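Local structure of lectin 2 (Agrocybe aegerita, 4TQJ) at residues K115-L120 and I132-K137; G138-R143 and A153-K158; I5-P10 and R171-L176; V60-D65 and V75-A80. The protein specifically recognises N-acetylglucosamine at the non-reducing end of glycans, acting as a sugar-binding lectin built on a beta-propeller. The protein carries 1 engineered substitution. One frame throughout, in Å; residues are numbered along the deposited sequence.

Interaction 1: residues K115-L120 and I132-K137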
loop_
_atom_site.group_PDB
_atom_site.type_symbol
_atom_site.label_atom_id
_atom_site.label_comp_id
_atom_site.label_asym_id
_atom_site.label_seq_id
_atom_site.Cartn_x
_atom_site.Cartn_y
_atom_site.Cartn_z
ATOM N N LYS A 115 -16.159 -31.515 2.761
ATOM C CA LYS A 115 -17.019 -31.761 1.602
ATOM C C LYS A 115 -17.077 -30.571 0.639
ATOM O O LYS A 115 -17.247 -30.741 -0.567
ATOM C CB LYS A 115 -18.443 -32.098 2.064
ATOM C CG LYS A 115 -18.521 -33.210 3.119
ATOM C CD LYS A 115 -19.967 -33.465 3.555
ATOM C CE LYS A 115 -20.795 -34.060 2.424
ATOM N NZ LYS A 115 -22.226 -34.354 2.812
ATOM N N HIS A 116 -16.939 -29.365 1.181
ATOM C CA HIS A 116 -17.201 -28.159 0.417
ATOM C C HIS A 116 -16.005 -27.207 0.340
ATOM O O HIS A 116 -15.065 -27.290 1.135
ATOM C CB HIS A 116 -18.407 -27.436 1.015
ATOM C CG HIS A 116 -19.545 -28.348 1.349
ATOM N ND1 HIS A 116 -19.954 -28.586 2.643
ATOM C CD2 HIS A 116 -20.350 -29.092 0.556
ATOM C CE1 HIS A 116 -20.967 -29.433 2.633
ATOM N NE2 HIS A 116 -21.227 -29.753 1.379
ATOM N N LEU A 117 -16.066 -26.306 -0.636
ATOM C CA LEU A 117 -15.099 -25.223 -0.784
ATOM C C LEU A 117 -15.838 -23.902 -0.707
ATOM O O LEU A 117 -16.894 -23.759 -1.308
ATOM C CB LEU A 117 -14.408 -25.306 -2.148
ATOM C CG LEU A 117 -13.631 -26.598 -2.393
ATOM C CD1 LEU A 117 -13.350 -26.803 -3.883
ATOM C CD2 LEU A 117 -12.349 -26.566 -1.578
ATOM N N ARG A 118 -15.270 -22.938 0.011
ATOM C CA ARG A 118 -15.807 -21.586 0.066
ATOM C C ARG A 118 -14.723 -20.585 -0.300
ATOM O O ARG A 118 -13.654 -20.585 0.295
ATOM C CB ARG A 118 -16.390 -21.294 1.457
ATOM C CG ARG A 118 -17.793 -21.882 1.651
ATOM C CD ARG A 118 -18.168 -22.091 3.127
ATOM N NE ARG A 118 -17.398 -23.160 3.756
ATOM C CZ ARG A 118 -17.505 -23.505 5.037
ATOM N NH1 ARG A 118 -18.366 -22.879 5.821
ATOM N NH2 ARG A 118 -16.761 -24.488 5.533
ATOM N N TYR A 119 -15.011 -19.744 -1.288
ATOM C CA TYR A 119 -14.064 -18.754 -1.802
ATOM C C TYR A 119 -14.685 -17.371 -1.772
ATOM O O TYR A 119 -15.907 -17.229 -1.706
ATOM C CB TYR A 119 -13.736 -19.038 -3.264
ATOM C CG TYR A 119 -12.991 -20.324 -3.566
ATOM C CD1 TYR A 119 -11.991 -20.799 -2.732
ATOM C CD2 TYR A 119 -13.274 -21.042 -4.721
ATOM C CE1 TYR A 119 -11.306 -21.982 -3.037
ATOM C CE2 TYR A 119 -12.596 -22.205 -5.031
ATOM C CZ TYR A 119 -11.621 -22.676 -4.191
ATOM O OH TYR A 119 -10.940 -23.829 -4.524
ATOM N N LEU A 120 -13.837 -16.355 -1.850
ATOM C CA LEU A 120 -14.276 -14.975 -2.036
ATOM C C LEU A 120 -13.661 -14.445 -3.315
ATOM O O LEU A 120 -12.447 -14.517 -3.495
ATOM C CB LEU A 120 -13.823 -14.112 -0.862
ATOM C CG LEU A 120 -14.430 -14.541 0.469
ATOM C CD1 LEU A 120 -13.593 -14.052 1.654
ATOM C CD2 LEU A 120 -15.880 -14.087 0.560
ATOM N N ILE A 132 -18.637 -17.194 -3.062
ATOM C CA ILE A 132 -18.903 -18.325 -3.935
ATOM C C ILE A 132 -18.525 -19.613 -3.236
ATOM O O ILE A 132 -17.393 -19.791 -2.793
ATOM C CB ILE A 132 -18.207 -18.168 -5.319
ATOM C CG1 ILE A 132 -18.368 -19.429 -6.173
ATOM C CG2 ILE A 132 -16.751 -17.808 -5.177
ATOM C CD1 ILE A 132 -18.096 -19.143 -7.653
ATOM N N GLY A 133 -19.490 -20.511 -3.112
ATOM C CA GLY A 133 -19.247 -21.755 -2.411
ATOM C C GLY A 133 -19.593 -22.952 -3.258
ATOM O O GLY A 133 -20.623 -22.977 -3.920
ATOM N N PHE A 134 -18.716 -23.944 -3.245
ATOM C CA PHE A 134 -18.975 -25.198 -3.941
ATOM C C PHE A 134 -19.616 -26.137 -2.935
ATOM O O PHE A 134 -18.925 -26.814 -2.179
ATOM C CB PHE A 134 -17.677 -25.779 -4.506
ATOM C CG PHE A 134 -17.132 -25.007 -5.695
ATOM C CD1 PHE A 134 -17.477 -25.369 -6.992
ATOM C CD2 PHE A 134 -16.291 -23.914 -5.513
ATOM C CE1 PHE A 134 -16.989 -24.654 -8.095
ATOM C CE2 PHE A 134 -15.797 -23.196 -6.616
ATOM C CZ PHE A 134 -16.141 -23.567 -7.897
ATOM N N GLY A 135 -20.946 -26.148 -2.922
ATOM C CA GLY A 135 -21.691 -26.850 -1.893
ATOM C C GLY A 135 -22.251 -28.199 -2.308
ATOM O O GLY A 135 -21.656 -28.913 -3.118
ATOM N N GLU A 136 -23.406 -28.544 -1.747
ATOM C CA GLU A 136 -23.989 -29.857 -1.969
ATOM C C GLU A 136 -24.614 -29.944 -3.352
ATOM O O GLU A 136 -24.205 -30.771 -4.177
ATOM C CB GLU A 136 -25.001 -30.180 -0.859
ATOM C CG GLU A 136 -25.324 -31.653 -0.708
ATOM C CD GLU A 136 -24.246 -32.455 0.012
ATOM O OE1 GLU A 136 -23.272 -31.868 0.545
ATOM O OE2 GLU A 136 -24.379 -33.700 0.042
ATOM N N LYS A 137 -25.575 -29.071 -3.627
ATOM C CA LYS A 137 -26.322 -29.129 -4.878
ATOM C C LYS A 137 -25.637 -28.385 -6.024
ATOM O O LYS A 137 -26.136 -28.347 -7.144
ATOM C CB LYS A 137 -27.741 -28.579 -4.680
ATOM C CG LYS A 137 -28.580 -29.303 -3.642
ATOM C CD LYS A 137 -29.999 -28.718 -3.639
ATOM C CE LYS A 137 -30.742 -28.977 -2.328
ATOM N NZ LYS A 137 -30.992 -30.423 -2.075
HETATM O O HOH W 1 -18.583 -29.747 -2.781
#

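Interaction 2: residues G138-R143 and A153-K158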
loop_
_atom_site.group_PDB
_atom_site.type_symbol
_atom_site.label_atom_id
_atom_site.label_comp_id
_atom_site.label_asym_id
_atom_site.label_seq_id
_atom_site.Cartn_x
_atom_site.Cartn_y
_atom_site.Cartn_z
ATOM N N GLY A 138 -24.497 -27.775 -5.747
ATOM C CA GLY A 138 -23.775 -27.084 -6.790
ATOM C C GLY A 138 -23.071 -25.851 -6.291
ATOM O O GLY A 138 -22.662 -25.790 -5.139
ATOM N N VAL A 139 -22.911 -24.875 -7.177
ATOM C CA VAL A 139 -22.208 -23.641 -6.853
ATOM C C VAL A 139 -23.203 -22.623 -6.341
ATOM O O VAL A 139 -24.094 -22.203 -7.074
ATOM C CB VAL A 139 -21.543 -23.041 -8.093
ATOM C CG1 VAL A 139 -20.780 -21.760 -7.735
ATOM C CG2 VAL A 139 -20.638 -24.061 -8.745
ATOM N N LEU A 140 -23.055 -22.245 -5.077
ATOM C CA LEU A 140 -23.907 -21.242 -4.465
ATOM C C LEU A 140 -23.168 -19.924 -4.473
ATOM O O LEU A 140 -21.994 -19.867 -4.098
ATOM C CB LEU A 140 -24.223 -21.610 -3.011
ATOM C CG LEU A 140 -25.308 -22.639 -2.711
ATOM C CD1 LEU A 140 -26.590 -22.264 -3.414
ATOM C CD2 LEU A 140 -24.863 -24.039 -3.101
ATOM N N VAL A 141 -23.850 -18.870 -4.904
ATOM C CA VAL A 141 -23.274 -17.535 -4.889
ATOM C C VAL A 141 -24.165 -16.568 -4.109
ATOM O O VAL A 141 -25.388 -16.575 -4.258
ATOM C CB VAL A 141 -23.048 -16.998 -6.319
ATOM C CG1 VAL A 141 -22.774 -15.501 -6.299
ATOM C CG2 VAL A 141 -21.903 -17.731 -6.985
ATOM N N SER A 142 -23.551 -15.757 -3.257
ATOM C CA SER A 142 -24.251 -14.611 -2.693
ATOM C C SER A 142 -23.567 -13.361 -3.197
ATOM O O SER A 142 -22.392 -13.126 -2.920
ATOM C CB SER A 142 -24.266 -14.631 -1.162
ATOM O OG SER A 142 -24.429 -13.307 -0.666
ATOM N N ARG A 143 -24.304 -12.574 -3.969
ATOM C CA ARG A 143 -23.762 -11.365 -4.547
ATOM C C ARG A 143 -23.502 -10.323 -3.459
ATOM O O ARG A 143 -24.321 -10.114 -2.560
ATOM C CB ARG A 143 -24.689 -10.832 -5.652
ATOM C CG ARG A 143 -24.603 -11.654 -6.939
ATOM C CD ARG A 143 -25.868 -11.645 -7.784
ATOM N NE ARG A 143 -25.981 -10.462 -8.627
ATOM C CZ ARG A 143 -26.485 -10.461 -9.860
ATOM N NH1 ARG A 143 -26.909 -11.585 -10.415
ATOM N NH2 ARG A 143 -26.550 -9.327 -10.545
ATOM N N ALA A 153 -28.134 -16.321 -0.824
ATOM C CA ALA A 153 -27.342 -17.452 -1.280
ATOM C C ALA A 153 -28.147 -18.199 -2.330
ATOM O O ALA A 153 -29.215 -18.749 -2.051
ATOM C CB ALA A 153 -26.994 -18.370 -0.118
ATOM N N THR A 154 -27.627 -18.208 -3.547
ATOM C CA THR A 154 -28.378 -18.669 -4.695
ATOM C C THR A 154 -27.630 -19.750 -5.462
ATOM O O THR A 154 -26.440 -19.607 -5.784
ATOM C CB THR A 154 -28.664 -17.485 -5.636
ATOM O OG1 THR A 154 -29.440 -16.497 -4.937
ATOM C CG2 THR A 154 -29.418 -17.944 -6.841
ATOM N N LEU A 155 -28.325 -20.838 -5.753
ATOM C CA LEU A 155 -27.733 -21.901 -6.551
ATOM C C LEU A 155 -27.670 -21.390 -7.977
ATOM O O LEU A 155 -28.701 -21.248 -8.622
ATOM C CB LEU A 155 -28.586 -23.168 -6.451
ATOM C CG LEU A 155 -28.104 -24.441 -7.150
ATOM C CD1 LEU A 155 -26.731 -24.859 -6.643
ATOM C CD2 LEU A 155 -29.106 -25.569 -6.928
ATOM N N VAL A 156 -26.467 -21.089 -8.458
ATOM C CA VAL A 156 -26.300 -20.500 -9.782
ATOM C C VAL A 156 -25.862 -21.504 -10.845
ATOM O O VAL A 156 -25.932 -21.216 -12.048
ATOM C CB VAL A 156 -25.306 -19.313 -9.768
ATOM C CG1 VAL A 156 -25.714 -18.293 -8.736
ATOM C CG2 VAL A 156 -23.882 -19.809 -9.524
ATOM N N LEU A 157 -25.406 -22.669 -10.399
ATOM C CA LEU A 157 -24.977 -23.721 -11.308
ATOM C C LEU A 157 -25.092 -25.076 -10.613
ATOM O O LEU A 157 -24.523 -25.269 -9.536
ATOM C CB LEU A 157 -23.533 -23.484 -11.753
ATOM C CG LEU A 157 -22.998 -24.429 -12.835
ATOM C CD1 LEU A 157 -23.725 -24.175 -14.155
ATOM C CD2 LEU A 157 -21.497 -24.268 -13.021
ATOM N N LYS A 158 -25.830 -26.006 -11.219
ATOM C CA LYS A 158 -26.040 -27.321 -10.625
ATOM C C LYS A 158 -24.984 -28.332 -11.068
ATOM O O LYS A 158 -25.281 -29.302 -11.769
ATOM C CB LYS A 158 -27.447 -27.837 -10.936
ATOM C CG LYS A 158 -28.571 -26.952 -10.376
ATOM C CD LYS A 158 -29.927 -27.664 -10.440
ATOM C CE LYS A 158 -31.041 -26.816 -9.839
ATOM N NZ LYS A 158 -32.380 -27.478 -9.956
#

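Interaction 3: residues I5-P10 and R171-L176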
loop_
_atom_site.group_PDB
_atom_site.type_symbol
_atom_site.label_atom_id
_atom_site.label_comp_id
_atom_site.label_asym_id
_atom_site.label_seq_id
_atom_site.Cartn_x
_atom_site.Cartn_y
_atom_site.Cartn_z
ATOM N N ILE A 5 -7.678 -18.448 -8.209
ATOM C CA ILE A 5 -8.069 -18.908 -6.887
ATOM C C ILE A 5 -8.064 -20.426 -6.878
ATOM O O ILE A 5 -8.779 -21.042 -7.666
ATOM C CB ILE A 5 -9.468 -18.390 -6.549
ATOM C CG1 ILE A 5 -9.413 -16.871 -6.386
ATOM C CG2 ILE A 5 -10.013 -19.054 -5.289
ATOM C CD1 ILE A 5 -10.755 -16.241 -6.218
ATOM N N THR A 6 -7.242 -21.018 -6.016
ATOM C CA THR A 6 -7.139 -22.479 -5.918
ATOM C C THR A 6 -7.531 -22.927 -4.518
ATOM O O THR A 6 -7.724 -22.101 -3.637
ATOM C CB THR A 6 -5.703 -23.022 -6.257
ATOM O OG1 THR A 6 -4.789 -22.707 -5.199
ATOM C CG2 THR A 6 -5.183 -22.459 -7.568
ATOM N N GLN A 7 -7.672 -24.234 -4.314
ATOM C CA GLN A 7 -7.965 -24.763 -2.987
ATOM C C GLN A 7 -6.824 -24.483 -2.011
ATOM O O GLN A 7 -7.055 -24.100 -0.866
ATOM C CB GLN A 7 -8.252 -26.268 -3.063
ATOM C CG GLN A 7 -9.423 -26.588 -3.976
ATOM C CD GLN A 7 -9.704 -28.060 -4.112
ATOM O OE1 GLN A 7 -10.216 -28.497 -5.141
ATOM N NE2 GLN A 7 -9.370 -28.838 -3.079
ATOM N N ASP A 8 -5.590 -24.667 -2.468
ATOM C CA ASP A 8 -4.430 -24.450 -1.606
ATOM C C ASP A 8 -4.162 -22.957 -1.395
ATOM O O ASP A 8 -3.720 -22.529 -0.331
ATOM C CB ASP A 8 -3.192 -25.120 -2.210
ATOM C CG ASP A 8 -3.241 -26.633 -2.105
ATOM O OD1 ASP A 8 -3.999 -27.146 -1.255
ATOM O OD2 ASP A 8 -2.527 -27.315 -2.870
ATOM N N LEU A 9 -4.422 -22.172 -2.425
ATOM C CA LEU A 9 -4.188 -20.729 -2.364
ATOM C C LEU A 9 -5.458 -20.003 -2.760
ATOM O O LEU A 9 -5.585 -19.524 -3.878
ATOM C CB LEU A 9 -3.029 -20.350 -3.290
ATOM C CG LEU A 9 -1.665 -20.848 -2.818
ATOM C CD1 LEU A 9 -0.602 -20.700 -3.912
ATOM C CD2 LEU A 9 -1.244 -20.108 -1.554
ATOM N N PRO A 10 -6.429 -19.953 -1.844
ATOM C CA PRO A 10 -7.701 -19.302 -2.152
ATOM C C PRO A 10 -7.601 -17.773 -2.238
ATOM O O PRO A 10 -8.523 -17.132 -2.762
ATOM C CB PRO A 10 -8.584 -19.723 -0.975
ATOM C CG PRO A 10 -7.623 -19.937 0.130
ATOM C CD PRO A 10 -6.446 -20.586 -0.515
ATOM N N ARG A 171 -10.462 -36.574 -4.660
ATOM C CA ARG A 171 -10.380 -37.026 -6.037
ATOM C C ARG A 171 -10.217 -35.914 -7.082
ATOM O O ARG A 171 -9.572 -36.116 -8.109
ATOM C CB ARG A 171 -11.613 -37.878 -6.372
ATOM C CG ARG A 171 -11.670 -39.195 -5.597
ATOM C CD ARG A 171 -12.927 -40.017 -5.888
ATOM N NE ARG A 171 -13.085 -40.309 -7.307
ATOM C CZ ARG A 171 -12.465 -41.297 -7.952
ATOM N NH1 ARG A 171 -11.622 -42.093 -7.310
ATOM N NH2 ARG A 171 -12.680 -41.475 -9.251
ATOM N N HIS A 172 -10.781 -34.750 -6.792
ATOM C CA HIS A 172 -10.999 -33.699 -7.790
ATOM C C HIS A 172 -10.501 -32.341 -7.312
ATOM O O HIS A 172 -10.274 -32.143 -6.119
ATOM C CB HIS A 172 -12.496 -33.621 -8.109
ATOM C CG HIS A 172 -13.119 -34.961 -8.358
ATOM N ND1 HIS A 172 -14.214 -35.417 -7.655
ATOM C CD2 HIS A 172 -12.766 -35.963 -9.198
ATOM C CE1 HIS A 172 -14.522 -36.635 -8.067
ATOM N NE2 HIS A 172 -13.659 -36.990 -9.002
ATOM N N LEU A 173 -10.345 -31.411 -8.251
ATOM C CA LEU A 173 -9.902 -30.055 -7.953
ATOM C C LEU A 173 -10.865 -29.041 -8.547
ATOM O O LEU A 173 -11.326 -29.202 -9.672
ATOM C CB LEU A 173 -8.510 -29.806 -8.532
ATOM C CG LEU A 173 -7.408 -30.734 -7.999
ATOM C CD1 LEU A 173 -6.199 -30.664 -8.911
ATOM C CD2 LEU A 173 -7.039 -30.363 -6.555
ATOM N N ARG A 174 -11.158 -27.985 -7.798
ATOM C CA ARG A 174 -12.039 -26.951 -8.305
ATOM C C ARG A 174 -11.431 -25.584 -8.051
ATOM O O ARG A 174 -11.237 -25.195 -6.909
ATOM C CB ARG A 174 -13.436 -27.076 -7.682
ATOM C CG ARG A 174 -14.275 -28.218 -8.306
ATOM C CD ARG A 174 -15.412 -28.654 -7.381
ATOM N NE ARG A 174 -14.878 -29.302 -6.186
ATOM C CZ ARG A 174 -15.609 -29.730 -5.158
ATOM N NH1 ARG A 174 -16.926 -29.580 -5.152
ATOM N NH2 ARG A 174 -15.010 -30.296 -4.123
ATOM N N PHE A 175 -11.133 -24.875 -9.136
ATOM C CA PHE A 175 -10.442 -23.591 -9.070
ATOM C C PHE A 175 -11.265 -22.524 -9.790
ATOM O O PHE A 175 -12.213 -22.834 -10.501
ATOM C CB PHE A 175 -9.070 -23.667 -9.759
ATOM C CG PHE A 175 -8.127 -24.708 -9.203
ATOM C CD1 PHE A 175 -7.100 -25.204 -10.005
ATOM C CD2 PHE A 175 -8.218 -25.152 -7.895
ATOM C CE1 PHE A 175 -6.202 -26.139 -9.525
ATOM C CE2 PHE A 175 -7.317 -26.088 -7.405
ATOM C CZ PHE A 175 -6.305 -26.578 -8.227
ATOM N N LEU A 176 -10.877 -21.267 -9.627
ATOM C CA LEU A 176 -11.485 -20.174 -10.367
ATOM C C LEU A 176 -10.358 -19.463 -11.100
ATOM O O LEU A 176 -9.335 -19.171 -10.513
ATOM C CB LEU A 176 -12.192 -19.206 -9.428
ATOM C CG LEU A 176 -13.322 -19.750 -8.545
ATOM C CD1 LEU A 176 -13.736 -18.692 -7.504
ATOM C CD2 LEU A 176 -14.505 -20.209 -9.393
HETATM O O HOH W 2 -12.306 -30.413 -5.255
HETATM O O HOH W 3 -8.824 -31.642 -3.787
#

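Interaction 4: residues V60-D65 and V75-A80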
loop_
_atom_site.group_PDB
_atom_site.type_symbol
_atom_site.label_atom_id
_atom_site.label_comp_id
_atom_site.label_asym_id
_atom_site.label_seq_id
_atom_site.Cartn_x
_atom_site.Cartn_y
_atom_site.Cartn_z
ATOM N N VAL A 60 -13.622 -21.447 7.941
ATOM C CA VAL A 60 -12.792 -20.951 6.857
ATOM C C VAL A 60 -12.439 -19.498 7.155
ATOM O O VAL A 60 -13.328 -18.680 7.454
ATOM C CB VAL A 60 -13.547 -21.069 5.502
ATOM C CG1 VAL A 60 -12.780 -20.404 4.375
ATOM C CG2 VAL A 60 -13.791 -22.527 5.181
ATOM N N ARG A 61 -11.150 -19.170 7.092
ATOM C CA ARG A 61 -10.706 -17.806 7.392
ATOM C C ARG A 61 -9.828 -17.215 6.285
ATOM O O ARG A 61 -8.771 -17.769 5.956
ATOM C CB ARG A 61 -9.983 -17.784 8.743
ATOM C CG ARG A 61 -10.938 -17.887 9.934
ATOM C CD ARG A 61 -10.206 -18.232 11.223
ATOM N NE ARG A 61 -9.815 -19.644 11.273
ATOM C CZ ARG A 61 -9.127 -20.192 12.267
ATOM N NH1 ARG A 61 -8.757 -19.443 13.301
ATOM N NH2 ARG A 61 -8.808 -21.481 12.226
ATOM N N LEU A 62 -10.271 -16.088 5.719
ATOM C CA LEU A 62 -9.658 -15.526 4.522
ATOM C C LEU A 62 -9.500 -14.006 4.603
ATOM O O LEU A 62 -9.865 -13.396 5.603
ATOM C CB LEU A 62 -10.491 -15.893 3.287
ATOM C CG LEU A 62 -10.715 -17.394 3.001
ATOM C CD1 LEU A 62 -11.794 -17.587 1.951
ATOM C CD2 LEU A 62 -9.424 -18.100 2.599
ATOM N N ILE A 63 -8.936 -13.416 3.548
ATOM C CA ILE A 63 -8.841 -11.968 3.389
ATOM C C ILE A 63 -9.382 -11.609 2.019
ATOM O O ILE A 63 -8.996 -12.219 1.019
ATOM C CB ILE A 63 -7.387 -11.471 3.427
ATOM C CG1 ILE A 63 -6.736 -11.797 4.763
ATOM C CG2 ILE A 63 -7.334 -9.963 3.182
ATOM C CD1 ILE A 63 -6.898 -10.682 5.771
ATOM N N ALA A 64 -10.297 -10.648 1.961
ATOM C CA ALA A 64 -10.757 -10.140 0.672
ATOM C C ALA A 64 -11.336 -8.741 0.807
ATOM O O ALA A 64 -11.706 -8.315 1.902
ATOM C CB ALA A 64 -11.778 -11.089 0.054
ATOM N N ASP A 65 -11.407 -8.025 -0.304
ATOM C CA ASP A 65 -11.999 -6.699 -0.287
ATOM C C ASP A 65 -13.506 -6.848 -0.432
ATOM O O ASP A 65 -14.020 -7.042 -1.536
ATOM C CB ASP A 65 -11.427 -5.818 -1.405
ATOM C CG ASP A 65 -11.980 -4.391 -1.360
ATOM O OD1 ASP A 65 -12.731 -4.091 -0.420
ATOM O OD2 ASP A 65 -11.658 -3.576 -2.246
ATOM N N VAL A 75 -12.306 -12.047 6.699
ATOM C CA VAL A 75 -13.561 -12.748 6.499
ATOM C C VAL A 75 -13.485 -14.145 7.106
ATOM O O VAL A 75 -12.548 -14.899 6.835
ATOM C CB VAL A 75 -13.908 -12.874 5.010
ATOM C CG1 VAL A 75 -15.277 -13.502 4.852
ATOM C CG2 VAL A 75 -13.833 -11.518 4.305
ATOM N N GLY A 76 -14.464 -14.474 7.941
ATOM C CA GLY A 76 -14.523 -15.770 8.578
ATOM C C GLY A 76 -15.842 -16.452 8.298
ATOM O O GLY A 76 -16.906 -15.843 8.447
ATOM N N PHE A 77 -15.777 -17.711 7.872
ATOM C CA PHE A 77 -16.977 -18.520 7.690
ATOM C C PHE A 77 -17.160 -19.316 8.971
ATOM O O PHE A 77 -16.553 -20.371 9.137
ATOM C CB PHE A 77 -16.840 -19.455 6.475
ATOM C CG PHE A 77 -16.790 -18.732 5.156
ATOM C CD1 PHE A 77 -17.916 -18.665 4.343
ATOM C CD2 PHE A 77 -15.625 -18.108 4.731
ATOM C CE1 PHE A 77 -17.878 -18.000 3.125
ATOM C CE2 PHE A 77 -15.579 -17.428 3.517
ATOM C CZ PHE A 77 -16.715 -17.374 2.716
ATOM N N GLY A 78 -17.975 -18.783 9.882
ATOM C CA GLY A 78 -18.193 -19.385 11.186
ATOM C C GLY A 78 -19.301 -20.418 11.193
ATOM O O GLY A 78 -19.582 -21.036 10.170
ATOM N N ASN A 79 -19.923 -20.613 12.355
ATOM C CA ASN A 79 -21.009 -21.587 12.494
ATOM C C ASN A 79 -22.328 -21.056 11.938
ATOM O O ASN A 79 -23.003 -21.729 11.162
ATOM C CB ASN A 79 -21.189 -21.988 13.961
ATOM C CG ASN A 79 -20.011 -22.771 14.504
ATOM O OD1 ASN A 79 -19.434 -23.609 13.810
ATOM N ND2 ASN A 79 -19.642 -22.498 15.750
ATOM N N ALA A 80 -22.679 -19.835 12.324
ATOM C CA ALA A 80 -23.989 -19.276 11.997
ATOM C C ALA A 80 -23.977 -18.439 10.723
ATOM O O ALA A 80 -25.020 -17.981 10.264
ATOM C CB ALA A 80 -24.522 -18.451 13.163
#

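Interaction 1: residues K115-L120 and I132-K137
Lys-115 meets Glu-136 at the open end of an antiparallel beta hairpin, the two inner strands of a beta-propeller blade; its NZ makes a salt bridge with Glu-136 OE1 at 3.5 Å and lies almost equally near OE2. OE1 also takes the NE2 proton of His-116 at 3.1 Å in an almost straight bond in the imidazole plane, the carboxylate turned 71° to the ring. Glu-136, its CG anti to the backbone N and its chain bent at chi2 (77°), curls back to set this carboxylate against the residues just before strand 117-121. His-116 ND1 accepts Arg-112 N, and Lys-115 CB covers one ring face. Leu-117 and Phe-134 pair unequally: Phe-134 N reaches Leu-117 O at 2.7 Å, Leu-117 N reaches Phe-134 O at 3.3 Å. Arg-118 lies opposite Gly-133 and sends its side chain to the face away from Leu-117, Tyr-119, Ile-132 and Phe-134, where NH1 bonds to Phe-104 O. Tyr-119 N donates to Ile-132 O at 2.8 Å, and Tyr-119 O accepts Ile-132 N. Tyr-119 OH bonds to Arg-174 O on the next blade, and its ring meets Phe-134 obliquely, planes 76° apart, with Tyr-119 CE2 3.7 Å from Phe-134 CE2.

Interaction 2: residues G138-R143 and A153-K158
Val-141 and Thr-154 exchange two backbone bonds, Val-141 N to Thr-154 O at 2.8 Å and Thr-154 N to Val-141 O at 2.9 Å. Further along, Val-139 gives its N-H to Leu-157 O and receives Val-156 N on its own O at 3.0 Å. The 154-157 strand uses one residue more than 139-142, so the pairing steps across a beta bulge at Val-156. The hydroxyls of Ser-142 and Thr-154 turn to the connecting loop, bonding to Gly-151 O and Pro-152 O. Val-156 falls among the valines: its CG1 lies 3.8 Å from Val-141 CB, and its CG2 packs on the Val-139 carbonyl and Val-141 CG2. On the face opposite Val-139, Val-141 and Leu-157, Leu-140 folds CD1 over the facing backbone, only 3.4 Å from Leu-155 CA, a tight carbon contact. Leu-155, with CG anti to its N (chi1 -176°), carries CD1 to the bare CA of Gly-138. This hairpin forms the outer half of a propeller blade: the side chains of Val-139 and Val-141 pack against Ile-132 of strand 130-134, Val-139 also against Phe-134, and Val-139 and Leu-157 reach across to Ile-187 of strand 186-190 in the next blade.

Interaction 3: residues I5-P10 and R171-L176
The N-terminal strand 4-5 adds itself to the inner edge of a beta-propeller blade, Ile-5 pairing with Leu-176 of strand 173-177 near the centre of the molecule. Two nearly straight backbone bonds join the pair, Ile-5 N to Leu-176 O and Leu-176 N to Ile-5 O, both 2.9 Å. The two side chains run side by side, their CB atoms 4.0 Å apart. Beyond this single bridge the chain turns away, and Thr-6 OG1 accepts Leu-9 N in an ST motif. Thr-6 lays its CB over one face of the Phe-175 ring, 3.9 Å from the centroid and offset toward the rim, a CH-pi contact. Gln-7 then continues the edge with its side chain: extended beyond CG (chi2 178°), it brings OE1 to Arg-174 N at 2.9 Å, in the plane of the amide carbonyl. Water 2 donates to the same OE1 at 2.8 Å and to His-172 O, and accepts from Arg-174 NH2. Water 3 accepts from Gln-7 NE2 and donates to His-172 O. Arg-174 is held further by its NH1, bonded to Phe-160 O. The side-chain amide thus takes the place of a strand's backbone: OE1 is gripped by two donors, the Arg-174 N-H requires an oxygen here, NE2 donating to water 3 is consistent with that orientation, and Arg-174 N and His-172 O find partners where strand pairing stops.

Interaction 4: residues V60-D65 and V75-A80
Phe-77 and Val-60 face each other as a hydrogen-bonded antiparallel pair, their side chains running alongside each other in the same direction. The ring, placed by CG anti to the carbonyl carbon (chi1 -67°), brings CD2 to 3.7 Å from Val-60 CG1. The same ring edge is turned to the Val-60 carbonyl, whose oxygen lies in the ring plane. That oxygen also accepts Phe-77 N at 2.7 Å in a straight bond, whereas the return bond from Val-60 N to Phe-77 O is weak at 3.3 Å. One atom further along the same side of the ring, Phe-77 CE2 meets Leu-62 CD1 obliquely.

Val-75 has the largest area buried in this contact; its backbone pairs with Leu-62. Leu-62 N donates to Val-75 O at 2.8 Å, and Val-75 N donates back at 3.0 Å to Leu-62 O. Strands 60-64 and 73-77 form the inner hairpin of a beta-propeller blade, their directions 162° apart within this contact. Against the face carrying Val-60, Leu-62, Val-75 and Phe-77 comes strand 117-121 of the next blade: Arg-118 lies on Val-60 and Phe-77, Leu-120 on Val-75. Between the two hydrogen-bonded pairs, Arg-61 stands opposite Gly-76, on the other face. Its guanidinium NH1 bonds to Phe-47 O, and its backbone O takes the indole N-H of Trp-397 from strand 395-399, in the blade on that side. At this non-hydrogen-bonded pair two CA-H...O contacts form, Gly-76 CA to Val-60 O at 3.3 Å and Arg-61 CA to Val-75 O at 3.5 Å.

Interactions 1 and 2 belong to one blade and share its sheet: Gly-133 N lies 2.8 Å from Leu-140 O, a probable hydrogen bond between the inner and outer hairpins, whose contact centres are 9 Å apart. Interaction 4 is the equivalent inner hairpin of the preceding blade, meeting interaction 1 where Leu-120 CB comes 3.8 Å from Ala-64 CB. Interaction 3, on the following blade, touches interaction 1 where Ile-5 CD1 packs 3.6 Å from Leu-120 O, and reaches interaction 4 through Pro-10 CG, 3.6 Å from Leu-62 CD2. The long loop closed by 5-10 and 171-176 encloses the other three along the chain. Interactions 2 and 3 do not touch, their nearest atoms about 7 Å apart.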